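Local atomic coordinates of exocyst complex component EXO70 (Saccharomyces cerevisiae, PDB entry 2B1E), a protein that tethers secretory vesicles to sites of exocytosis as a subunit of the exocyst complex and takes part in assembling that complex. Residues A[27-32]-A[39-44]; A[284-289]-A[321-326]; A[484-489]-A[535-540]. One frame throughout, in Å; residues are numbered along the deposited sequence.

Contact 1. Residues A[27-32]-A[39-44]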
loop_
_atom_site.group_PDB
_atom_site.type_symbol
_atom_site.label_atom_id
_atom_site.label_comp_id
_atom_site.label_asym_id
_atom_site.label_seq_id
_atom_site.Cartn_x
_atom_site.Cartn_y
_atom_site.Cartn_z
ATOM N N ILE A 27 44.871 -17.360 47.734
ATOM C CA ILE A 27 44.722 -16.187 48.582
ATOM C C ILE A 27 44.496 -14.968 47.695
ATOM O O ILE A 27 43.641 -14.120 47.973
ATOM C CB ILE A 27 45.971 -16.009 49.490
ATOM C CG1 ILE A 27 45.975 -17.121 50.546
ATOM C CG2 ILE A 27 45.967 -14.621 50.139
ATOM C CD1 ILE A 27 47.202 -17.164 51.447
ATOM N N ILE A 28 45.249 -14.886 46.608
ATOM C CA ILE A 28 45.094 -13.765 45.682
ATOM C C ILE A 28 43.688 -13.781 45.084
ATOM O O ILE A 28 42.946 -12.783 45.139
ATOM C CB ILE A 28 46.127 -13.845 44.539
ATOM C CG1 ILE A 28 47.544 -13.726 45.111
ATOM C CG2 ILE A 28 45.866 -12.735 43.525
ATOM C CD1 ILE A 28 48.646 -13.806 44.070
ATOM N N LEU A 29 43.320 -14.925 44.518
ATOM C CA LEU A 29 42.010 -15.078 43.895
ATOM C C LEU A 29 40.857 -14.789 44.866
ATOM O O LEU A 29 39.806 -14.293 44.458
ATOM C CB LEU A 29 41.873 -16.492 43.319
ATOM C CG LEU A 29 42.753 -16.807 42.103
ATOM C CD1 LEU A 29 42.672 -18.293 41.781
ATOM C CD2 LEU A 29 42.297 -15.967 40.894
ATOM N N GLN A 30 41.075 -15.092 46.142
ATOM C CA GLN A 30 40.082 -14.886 47.200
ATOM C C GLN A 30 39.661 -13.422 47.339
ATOM O O GLN A 30 38.555 -13.137 47.802
ATOM C CB GLN A 30 40.643 -15.380 48.537
ATOM C CG GLN A 30 39.678 -15.319 49.723
ATOM C CD GLN A 30 38.766 -16.540 49.810
ATOM O OE1 GLN A 30 39.235 -17.687 49.824
ATOM N NE2 GLN A 30 37.456 -16.299 49.884
ATOM N N LYS A 31 40.539 -12.504 46.931
ATOM C CA LYS A 31 40.257 -11.071 47.022
ATOM C C LYS A 31 39.182 -10.616 46.039
ATOM O O LYS A 31 38.599 -9.545 46.205
ATOM C CB LYS A 31 41.532 -10.264 46.783
ATOM C CG LYS A 31 42.693 -10.630 47.692
ATOM C CD LYS A 31 44.004 -10.085 47.144
ATOM C CE LYS A 31 45.199 -10.559 47.971
ATOM N NZ LYS A 31 46.481 -9.940 47.514
ATOM N N GLY A 32 38.927 -11.412 45.005
ATOM C CA GLY A 32 37.899 -11.033 44.053
ATOM C C GLY A 32 38.422 -10.367 42.799
ATOM O O GLY A 32 39.486 -9.754 42.806
ATOM N N LYS A 39 42.253 -8.917 34.224
ATOM C CA LYS A 39 43.299 -9.574 33.448
ATOM C C LYS A 39 44.250 -10.358 34.363
ATOM O O LYS A 39 44.623 -11.496 34.054
ATOM C CB LYS A 39 44.064 -8.539 32.621
ATOM C CG LYS A 39 43.186 -7.809 31.598
ATOM C CD LYS A 39 44.001 -6.876 30.708
ATOM C CE LYS A 39 44.661 -5.747 31.495
ATOM N NZ LYS A 39 43.700 -4.708 31.994
ATOM N N GLN A 40 44.612 -9.762 35.500
ATOM C CA GLN A 40 45.510 -10.404 36.468
ATOM C C GLN A 40 44.852 -11.647 37.056
ATOM O O GLN A 40 45.517 -12.660 37.325
ATOM C CB GLN A 40 45.850 -9.444 37.622
ATOM C CG GLN A 40 46.722 -8.253 37.255
ATOM C CD GLN A 40 46.062 -7.321 36.264
ATOM O OE1 GLN A 40 44.885 -6.972 36.403
ATOM N NE2 GLN A 40 46.819 -6.903 35.251
ATOM N N TYR A 41 43.543 -11.546 37.269
ATOM C CA TYR A 41 42.756 -12.641 37.820
ATOM C C TYR A 41 42.778 -13.831 36.853
ATOM O O TYR A 41 43.104 -14.946 37.254
ATOM C CB TYR A 41 41.309 -12.171 38.079
ATOM C CG TYR A 41 40.426 -13.164 38.823
ATOM C CD1 TYR A 41 40.223 -13.064 40.206
ATOM C CD2 TYR A 41 39.779 -14.192 38.138
ATOM C CE1 TYR A 41 39.393 -13.962 40.882
ATOM C CE2 TYR A 41 38.954 -15.093 38.799
ATOM C CZ TYR A 41 38.762 -14.975 40.167
ATOM O OH TYR A 41 37.948 -15.881 40.810
ATOM N N THR A 42 42.444 -13.614 35.585
ATOM C CA THR A 42 42.465 -14.735 34.649
ATOM C C THR A 42 43.877 -15.273 34.483
ATOM O O THR A 42 44.065 -16.449 34.156
ATOM C CB THR A 42 41.927 -14.368 33.257
ATOM O OG1 THR A 42 42.695 -13.293 32.708
ATOM C CG2 THR A 42 40.453 -13.981 33.336
ATOM N N GLN A 43 44.870 -14.416 34.705
ATOM C CA GLN A 43 46.255 -14.849 34.580
ATOM C C GLN A 43 46.592 -15.837 35.694
ATOM O O GLN A 43 47.321 -16.812 35.480
ATOM C CB GLN A 43 47.204 -13.649 34.644
ATOM C CG GLN A 43 48.618 -14.003 34.245
ATOM C CD GLN A 43 48.664 -14.710 32.900
ATOM O OE1 GLN A 43 48.157 -14.200 31.889
ATOM N NE2 GLN A 43 49.270 -15.896 32.878
ATOM N N VAL A 44 46.075 -15.591 36.893
ATOM C CA VAL A 44 46.332 -16.512 37.993
ATOM C C VAL A 44 45.625 -17.845 37.731
ATOM O O VAL A 44 46.177 -18.916 37.993
ATOM C CB VAL A 44 45.867 -15.932 39.335
ATOM C CG1 VAL A 44 45.904 -17.018 40.408
ATOM C CG2 VAL A 44 46.778 -14.774 39.733
HETATM O O HOH W 1 37.628 -15.707 43.529
#
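Leu29 and Tyr41 bring the two backbones closest, with 6.6 Å between their CA atoms, where the end of helix 15-30 meets the first turns of helix 38-56. Gly32 leaves the helical conformation with positive phi (98°), its N bonded to Leu29 O, and stands at the N-cap of the short helix 33-36. With that phi/psi pair a CB would press on the carbonyl oxygen of Lys31, reason enough for glycine at the bend.

No hydrogen bond joins the segments directly. Leu29 crosses Tyr41 at about a right angle and sets CD2 over the middle of the ring, 3.6 Å from its centroid and 14° off the normal, a CH-pi contact made over the face. The ring is carried there by a chi1 of -172°, which turns CG away from the backbone N of Tyr41 and out toward helix 15-30. Leu29 and Val44 reach toward each other tip to tip, CG and CD1 of Leu29 meeting Val44 CG1, CG at 3.6 Å, while Ile28 CG2 approaches Val44 CG2 more loosely at 4.4 Å. At the edge of the tyrosine ring, in its plane, a water lies 2.7 Å from Tyr41 OH and donates to Leu29 O at 2.8 Å. Ser82, Gln85 and Leu86 of helix 66-94 also pack on Tyr41. Replacing Tyr41 by an alanine would probably leave Leu29 CD2 without its aromatic face and the water without its hydroxyl partner.

This is an antiparallel helical hairpin whose connection holds helix 33-36, in the N-terminal part of the rod-like, all-helical protein. Its chemistry is mainly apolar, Leu29 being held between an aromatic face and a valine; the water bridge supplies a polar link between the tyrosine hydroxyl and a carbonyl at the helix end.

Contact 2. Residues A[284-289]-A[321-326]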
loop_
_atom_site.group_PDB
_atom_site.type_symbol
_atom_site.label_atom_id
_atom_site.label_comp_id
_atom_site.label_asym_id
_atom_site.label_seq_id
_atom_site.Cartn_x
_atom_site.Cartn_y
_atom_site.Cartn_z
ATOM N N SER A 284 -5.337 -7.611 -3.152
ATOM C CA SER A 284 -6.772 -7.847 -3.174
ATOM C C SER A 284 -7.506 -6.552 -2.863
ATOM O O SER A 284 -8.672 -6.383 -3.209
ATOM C CB SER A 284 -7.149 -8.910 -2.143
ATOM O OG SER A 284 -6.515 -10.143 -2.433
ATOM N N LEU A 285 -6.809 -5.634 -2.205
ATOM C CA LEU A 285 -7.398 -4.356 -1.846
ATOM C C LEU A 285 -7.864 -3.626 -3.110
ATOM O O LEU A 285 -8.920 -2.995 -3.121
ATOM C CB LEU A 285 -6.372 -3.515 -1.085
ATOM C CG LEU A 285 -6.906 -2.324 -0.292
ATOM C CD1 LEU A 285 -7.970 -2.803 0.681
ATOM C CD2 LEU A 285 -5.760 -1.646 0.452
ATOM N N PHE A 286 -7.077 -3.737 -4.177
ATOM C CA PHE A 286 -7.395 -3.093 -5.448
ATOM C C PHE A 286 -8.479 -3.852 -6.204
ATOM O O PHE A 286 -9.471 -3.267 -6.640
ATOM C CB PHE A 286 -6.132 -2.987 -6.303
ATOM C CG PHE A 286 -5.112 -2.034 -5.749
ATOM C CD1 PHE A 286 -5.125 -0.696 -6.114
ATOM C CD2 PHE A 286 -4.171 -2.467 -4.819
ATOM C CE1 PHE A 286 -4.218 0.203 -5.559
ATOM C CE2 PHE A 286 -3.261 -1.576 -4.258
ATOM C CZ PHE A 286 -3.286 -0.239 -4.628
ATOM N N ARG A 287 -8.286 -5.157 -6.358
ATOM C CA ARG A 287 -9.263 -5.983 -7.053
ATOM C C ARG A 287 -10.627 -5.803 -6.388
ATOM O O ARG A 287 -11.656 -5.729 -7.061
ATOM C CB ARG A 287 -8.845 -7.451 -6.990
ATOM C CG ARG A 287 -9.718 -8.387 -7.803
ATOM C CD ARG A 287 -9.282 -9.831 -7.598
ATOM N NE ARG A 287 -9.932 -10.758 -8.522
ATOM C CZ ARG A 287 -11.234 -11.037 -8.530
ATOM N NH1 ARG A 287 -12.050 -10.458 -7.660
ATOM N NH2 ARG A 287 -11.717 -11.907 -9.407
ATOM N N ASP A 288 -10.622 -5.717 -5.061
ATOM C CA ASP A 288 -11.846 -5.554 -4.288
ATOM C C ASP A 288 -12.571 -4.247 -4.577
ATOM O O ASP A 288 -13.800 -4.217 -4.630
ATOM C CB ASP A 288 -11.544 -5.639 -2.790
ATOM C CG ASP A 288 -12.783 -5.458 -1.939
ATOM O OD1 ASP A 288 -13.737 -6.250 -2.099
ATOM O OD2 ASP A 288 -12.807 -4.522 -1.112
ATOM N N ALA A 289 -11.811 -3.169 -4.748
ATOM C CA ALA A 289 -12.395 -1.862 -5.037
ATOM C C ALA A 289 -13.215 -1.926 -6.320
ATOM O O ALA A 289 -14.308 -1.364 -6.398
ATOM C CB ALA A 289 -11.299 -0.813 -5.174
ATOM N N ARG A 321 -10.951 8.241 -2.579
ATOM C CA ARG A 321 -10.476 9.380 -1.801
ATOM C C ARG A 321 -9.572 8.900 -0.673
ATOM O O ARG A 321 -8.603 9.567 -0.314
ATOM C CB ARG A 321 -11.667 10.144 -1.214
ATOM C CG ARG A 321 -11.306 11.427 -0.461
ATOM C CD ARG A 321 -10.665 12.443 -1.390
ATOM N NE ARG A 321 -10.787 13.815 -0.899
ATOM C CZ ARG A 321 -10.012 14.365 0.031
ATOM N NH1 ARG A 321 -9.029 13.670 0.596
ATOM N NH2 ARG A 321 -10.226 15.622 0.398
ATOM N N LYS A 322 -9.895 7.738 -0.115
ATOM C CA LYS A 322 -9.101 7.180 0.970
ATOM C C LYS A 322 -7.832 6.555 0.396
ATOM O O LYS A 322 -6.762 6.624 1.006
ATOM C CB LYS A 322 -9.913 6.136 1.738
ATOM C CG LYS A 322 -11.237 6.662 2.284
ATOM C CD LYS A 322 -11.975 5.606 3.096
ATOM C CE LYS A 322 -13.402 6.039 3.400
ATOM N NZ LYS A 322 -13.465 7.360 4.087
ATOM N N PHE A 323 -7.961 5.953 -0.781
ATOM C CA PHE A 323 -6.833 5.333 -1.468
ATOM C C PHE A 323 -5.766 6.395 -1.723
ATOM O O PHE A 323 -4.578 6.152 -1.528
ATOM C CB PHE A 323 -7.291 4.752 -2.807
ATOM C CG PHE A 323 -7.570 3.279 -2.779
ATOM C CD1 PHE A 323 -6.533 2.359 -2.882
ATOM C CD2 PHE A 323 -8.876 2.808 -2.675
ATOM C CE1 PHE A 323 -6.790 0.989 -2.883
ATOM C CE2 PHE A 323 -9.144 1.437 -2.676
ATOM C CZ PHE A 323 -8.099 0.526 -2.781
ATOM N N SER A 324 -6.208 7.574 -2.150
ATOM C CA SER A 324 -5.310 8.685 -2.454
ATOM C C SER A 324 -4.607 9.263 -1.230
ATOM O O SER A 324 -3.632 9.997 -1.367
ATOM C CB SER A 324 -6.073 9.808 -3.164
ATOM O OG SER A 324 -6.934 10.492 -2.268
ATOM N N GLU A 325 -5.103 8.951 -0.037
ATOM C CA GLU A 325 -4.484 9.461 1.181
ATOM C C GLU A 325 -3.268 8.607 1.524
ATOM O O GLU A 325 -2.472 8.952 2.400
ATOM C CB GLU A 325 -5.489 9.454 2.337
ATOM C CG GLU A 325 -6.720 10.316 2.080
ATOM C CD GLU A 325 -7.682 10.350 3.259
ATOM O OE1 GLU A 325 -8.002 9.271 3.806
ATOM O OE2 GLU A 325 -8.126 11.457 3.630
ATOM N N TYR A 326 -3.134 7.490 0.818
ATOM C CA TYR A 326 -2.022 6.567 1.005
ATOM C C TYR A 326 -1.260 6.473 -0.311
ATOM O O TYR A 326 -1.089 5.390 -0.867
ATOM C CB TYR A 326 -2.536 5.177 1.397
ATOM C CG TYR A 326 -3.029 5.066 2.822
ATOM C CD1 TYR A 326 -2.247 4.457 3.805
ATOM C CD2 TYR A 326 -4.284 5.553 3.188
ATOM C CE1 TYR A 326 -2.706 4.332 5.118
ATOM C CE2 TYR A 326 -4.752 5.435 4.497
ATOM C CZ TYR A 326 -3.960 4.824 5.457
ATOM O OH TYR A 326 -4.423 4.703 6.750
#
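The Phe286 ring receives Phe323 CE1 over one face, 3.8 Å above its plane and displaced toward the rim. Phe323, in turn, meets Leu285 O at the edge of its own ring, near the ring plane, with CZ 3.6 Å from that oxygen. The two phenylalanine rings are inclined at 47°, their centroids 5.3 Å apart. Further rings extend the cluster: Phe371 meets Phe286 edge-to-face, and Phe244 does the same with Phe323.

Phe323 reaches from the last turn of helix 311-323 across to helix 268-299, and its far rim does the touching. The segment backbones remain well apart there, with 9.3 Å between the CA atoms of Phe286 and Phe323, so the ring itself spans the gap. Leu285 passes alongside the ring in the opposite sense and brings CG to 4.0 Å from Phe323 CZ. On the next turn of the same helix, Ala289 CB lies 4.0 Å from Phe323 CE2, its short side chain leaving the aromatic ring to make the approach. Phe286 is directed toward the ring by a chi1 of -68°, with CG opposite its own carbonyl carbon and beside its backbone N. Cys330 of helix 327-333 also touches Phe323, while Ala333 of that helix touches Phe286.

Both segments belong to the stacked helices of the elongated C-terminal region, and the contact joins helix 268-299 to the end of helix 311-323 near the middle of the chain. No hydrogen bond crosses between these segments: cohesion comes mainly from carbon surfaces, most of them buried, with the electropositive edge of the Phe323 ring turned to the partly negative carbonyl oxygen of Leu285, probably a weakly favourable approach.

Contact 3. Residues A[484-489]-A[535-540]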
loop_
_atom_site.group_PDB
_atom_site.type_symbol
_atom_site.label_atom_id
_atom_site.label_comp_id
_atom_site.label_asym_id
_atom_site.label_seq_id
_atom_site.Cartn_x
_atom_site.Cartn_y
_atom_site.Cartn_z
ATOM N N GLU A 484 -47.730 21.199 -50.879
ATOM C CA GLU A 484 -48.176 20.269 -49.853
ATOM C C GLU A 484 -47.081 19.387 -49.293
ATOM O O GLU A 484 -47.030 19.164 -48.086
ATOM C CB GLU A 484 -49.307 19.383 -50.386
ATOM C CG GLU A 484 -50.664 20.053 -50.324
ATOM C CD GLU A 484 -50.983 20.554 -48.930
ATOM O OE1 GLU A 484 -50.954 19.735 -47.983
ATOM O OE2 GLU A 484 -51.255 21.763 -48.778
ATOM N N GLN A 485 -46.213 18.877 -50.164
ATOM C CA GLN A 485 -45.128 18.005 -49.721
ATOM C C GLN A 485 -44.070 18.806 -48.965
ATOM O O GLN A 485 -43.395 18.290 -48.073
ATOM C CB GLN A 485 -44.488 17.299 -50.923
ATOM C CG GLN A 485 -43.524 16.175 -50.550
ATOM C CD GLN A 485 -44.201 15.054 -49.773
ATOM O OE1 GLN A 485 -44.679 15.256 -48.655
ATOM N NE2 GLN A 485 -44.249 13.865 -50.368
ATOM N N ILE A 486 -43.929 20.074 -49.329
ATOM C CA ILE A 486 -42.961 20.933 -48.668
ATOM C C ILE A 486 -43.434 21.304 -47.262
ATOM O O ILE A 486 -42.664 21.223 -46.311
ATOM C CB ILE A 486 -42.697 22.197 -49.507
ATOM C CG1 ILE A 486 -42.035 21.783 -50.824
ATOM C CG2 ILE A 486 -41.792 23.172 -48.741
ATOM C CD1 ILE A 486 -42.017 22.853 -51.880
ATOM N N LYS A 487 -44.691 21.707 -47.116
ATOM C CA LYS A 487 -45.182 22.053 -45.786
ATOM C C LYS A 487 -45.049 20.831 -44.880
ATOM O O LYS A 487 -44.701 20.945 -43.707
ATOM C CB LYS A 487 -46.645 22.499 -45.829
ATOM C CG LYS A 487 -46.858 23.865 -46.453
ATOM C CD LYS A 487 -48.278 24.367 -46.224
ATOM C CE LYS A 487 -49.311 23.443 -46.853
ATOM N NZ LYS A 487 -49.105 23.307 -48.323
ATOM N N GLU A 488 -45.326 19.659 -45.439
ATOM C CA GLU A 488 -45.225 18.432 -44.676
ATOM C C GLU A 488 -43.801 18.245 -44.164
ATOM O O GLU A 488 -43.606 17.759 -43.051
ATOM C CB GLU A 488 -45.631 17.233 -45.527
ATOM C CG GLU A 488 -45.537 15.914 -44.784
ATOM C CD GLU A 488 -46.539 15.806 -43.645
ATOM O OE1 GLU A 488 -46.332 14.953 -42.751
ATOM O OE2 GLU A 488 -47.539 16.562 -43.647
ATOM N N LYS A 489 -42.800 18.626 -44.959
ATOM C CA LYS A 489 -41.425 18.464 -44.492
ATOM C C LYS A 489 -41.172 19.358 -43.284
ATOM O O LYS A 489 -40.490 18.954 -42.341
ATOM C CB LYS A 489 -40.408 18.795 -45.589
ATOM C CG LYS A 489 -40.362 17.786 -46.730
ATOM C CD LYS A 489 -39.238 18.119 -47.705
ATOM C CE LYS A 489 -39.440 17.416 -49.046
ATOM N NZ LYS A 489 -39.527 15.935 -48.903
ATOM N N SER A 535 -33.910 28.269 -46.181
ATOM C CA SER A 535 -33.537 29.051 -47.355
ATOM C C SER A 535 -33.881 28.320 -48.655
ATOM O O SER A 535 -34.264 28.932 -49.645
ATOM C CB SER A 535 -32.042 29.355 -47.318
ATOM O OG SER A 535 -31.648 30.094 -48.461
ATOM N N ARG A 536 -33.757 27.003 -48.636
ATOM C CA ARG A 536 -34.034 26.198 -49.815
ATOM C C ARG A 536 -35.521 26.177 -50.185
ATOM O O ARG A 536 -35.879 26.142 -51.372
ATOM C CB ARG A 536 -33.532 24.766 -49.579
ATOM C CG ARG A 536 -33.672 23.827 -50.778
ATOM C CD ARG A 536 -33.242 22.385 -50.452
ATOM N NE ARG A 536 -31.792 22.212 -50.330
ATOM C CZ ARG A 536 -31.115 22.227 -49.185
ATOM N NH1 ARG A 536 -31.743 22.406 -48.024
ATOM N NH2 ARG A 536 -29.797 22.058 -49.197
ATOM N N TYR A 537 -36.389 26.232 -49.181
ATOM C CA TYR A 537 -37.824 26.149 -49.438
ATOM C C TYR A 537 -38.731 27.319 -49.067
ATOM O O TYR A 537 -39.923 27.282 -49.370
ATOM C CB TYR A 537 -38.383 24.913 -48.747
ATOM C CG TYR A 537 -37.817 23.605 -49.231
ATOM C CD1 TYR A 537 -36.994 22.830 -48.412
ATOM C CD2 TYR A 537 -38.156 23.106 -50.490
ATOM C CE1 TYR A 537 -36.531 21.579 -48.834
ATOM C CE2 TYR A 537 -37.700 21.875 -50.917
ATOM C CZ TYR A 537 -36.895 21.112 -50.092
ATOM O OH TYR A 537 -36.483 19.869 -50.528
ATOM N N LYS A 538 -38.199 28.340 -48.411
ATOM C CA LYS A 538 -39.036 29.453 -47.986
ATOM C C LYS A 538 -39.824 30.098 -49.123
ATOM O O LYS A 538 -40.993 30.459 -48.958
ATOM C CB LYS A 538 -38.189 30.520 -47.278
ATOM C CG LYS A 538 -37.168 31.189 -48.174
ATOM C CD LYS A 538 -36.441 32.314 -47.451
ATOM C CE LYS A 538 -37.357 33.519 -47.227
ATOM N NZ LYS A 538 -37.666 34.227 -48.507
ATOM N N ASP A 539 -39.204 30.230 -50.285
ATOM C CA ASP A 539 -39.894 30.877 -51.390
ATOM C C ASP A 539 -40.867 29.997 -52.157
ATOM O O ASP A 539 -41.251 30.327 -53.278
ATOM C CB ASP A 539 -38.881 31.516 -52.342
ATOM C CG ASP A 539 -38.189 32.712 -51.721
ATOM O OD1 ASP A 539 -38.877 33.471 -51.008
ATOM O OD2 ASP A 539 -36.974 32.900 -51.949
ATOM N N SER A 540 -41.266 28.877 -51.555
ATOM C CA SER A 540 -42.236 27.995 -52.192
ATOM C C SER A 540 -43.621 28.592 -51.938
ATOM O O SER A 540 -44.590 28.230 -52.596
ATOM C CB SER A 540 -42.176 26.585 -51.594
ATOM O OG SER A 540 -40.898 25.996 -51.766
#
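Ile486 and Tyr537 bury the largest areas in this contact, and their CA atoms, 7.4 Å apart, mark the closest approach of the two backbones. Ile486 divides its branches between two partners. CG2 presses on the base of the tyrosine side chain, 3.8 Å from Tyr537 CB, while the longer arm brings CD1 to 3.3 Å from Ser540 OG. With chi1 at -65°, CG2 of Ile486 lies opposite the backbone N, and CG1 leads the other arm toward Ser540.

The contact pairs the beginning of helix 483-504 with the end of helix 512-537, joining neighbouring members of an antiparallel helical bundle at the far end of the rod. Where the second helix runs out, Ser540 folds back: its OG donates to Tyr537 O at 2.9 Å, and its N reaches that same oxygen from the same face of the carbonyl plane.

Lys489 crosses Tyr537 obliquely, with CE 4.1 Å from the hydroxyl oxygen OH of Tyr537. Its chain bends at the last torsion, and NZ bonds to Ser470 O of helix 440-473, while Tyr537 OH is hydrogen-bonded to Asp474 OD1 in the loop that follows.

The three contacts follow one another along the chain and are spread along an elongated molecule whose radius of gyration is 43 Å. Contact 2 lies near the middle, its centre about 8 Å from that of the chain, whereas contacts 1 and 3 lie on opposite sides of the chain's centre, with about 128 Å between their own. Contact 2 is separated from contact 1 by about 54 Å and from contact 3 by about 49 Å between nearest atoms, so none touches another. Contact 1 belongs to the N-terminal Exo70 family region; contacts 2 and 3 share the C-terminal one. Each joins helices locally; the first two are largely apolar, whereas the third adds a lysine and a serine.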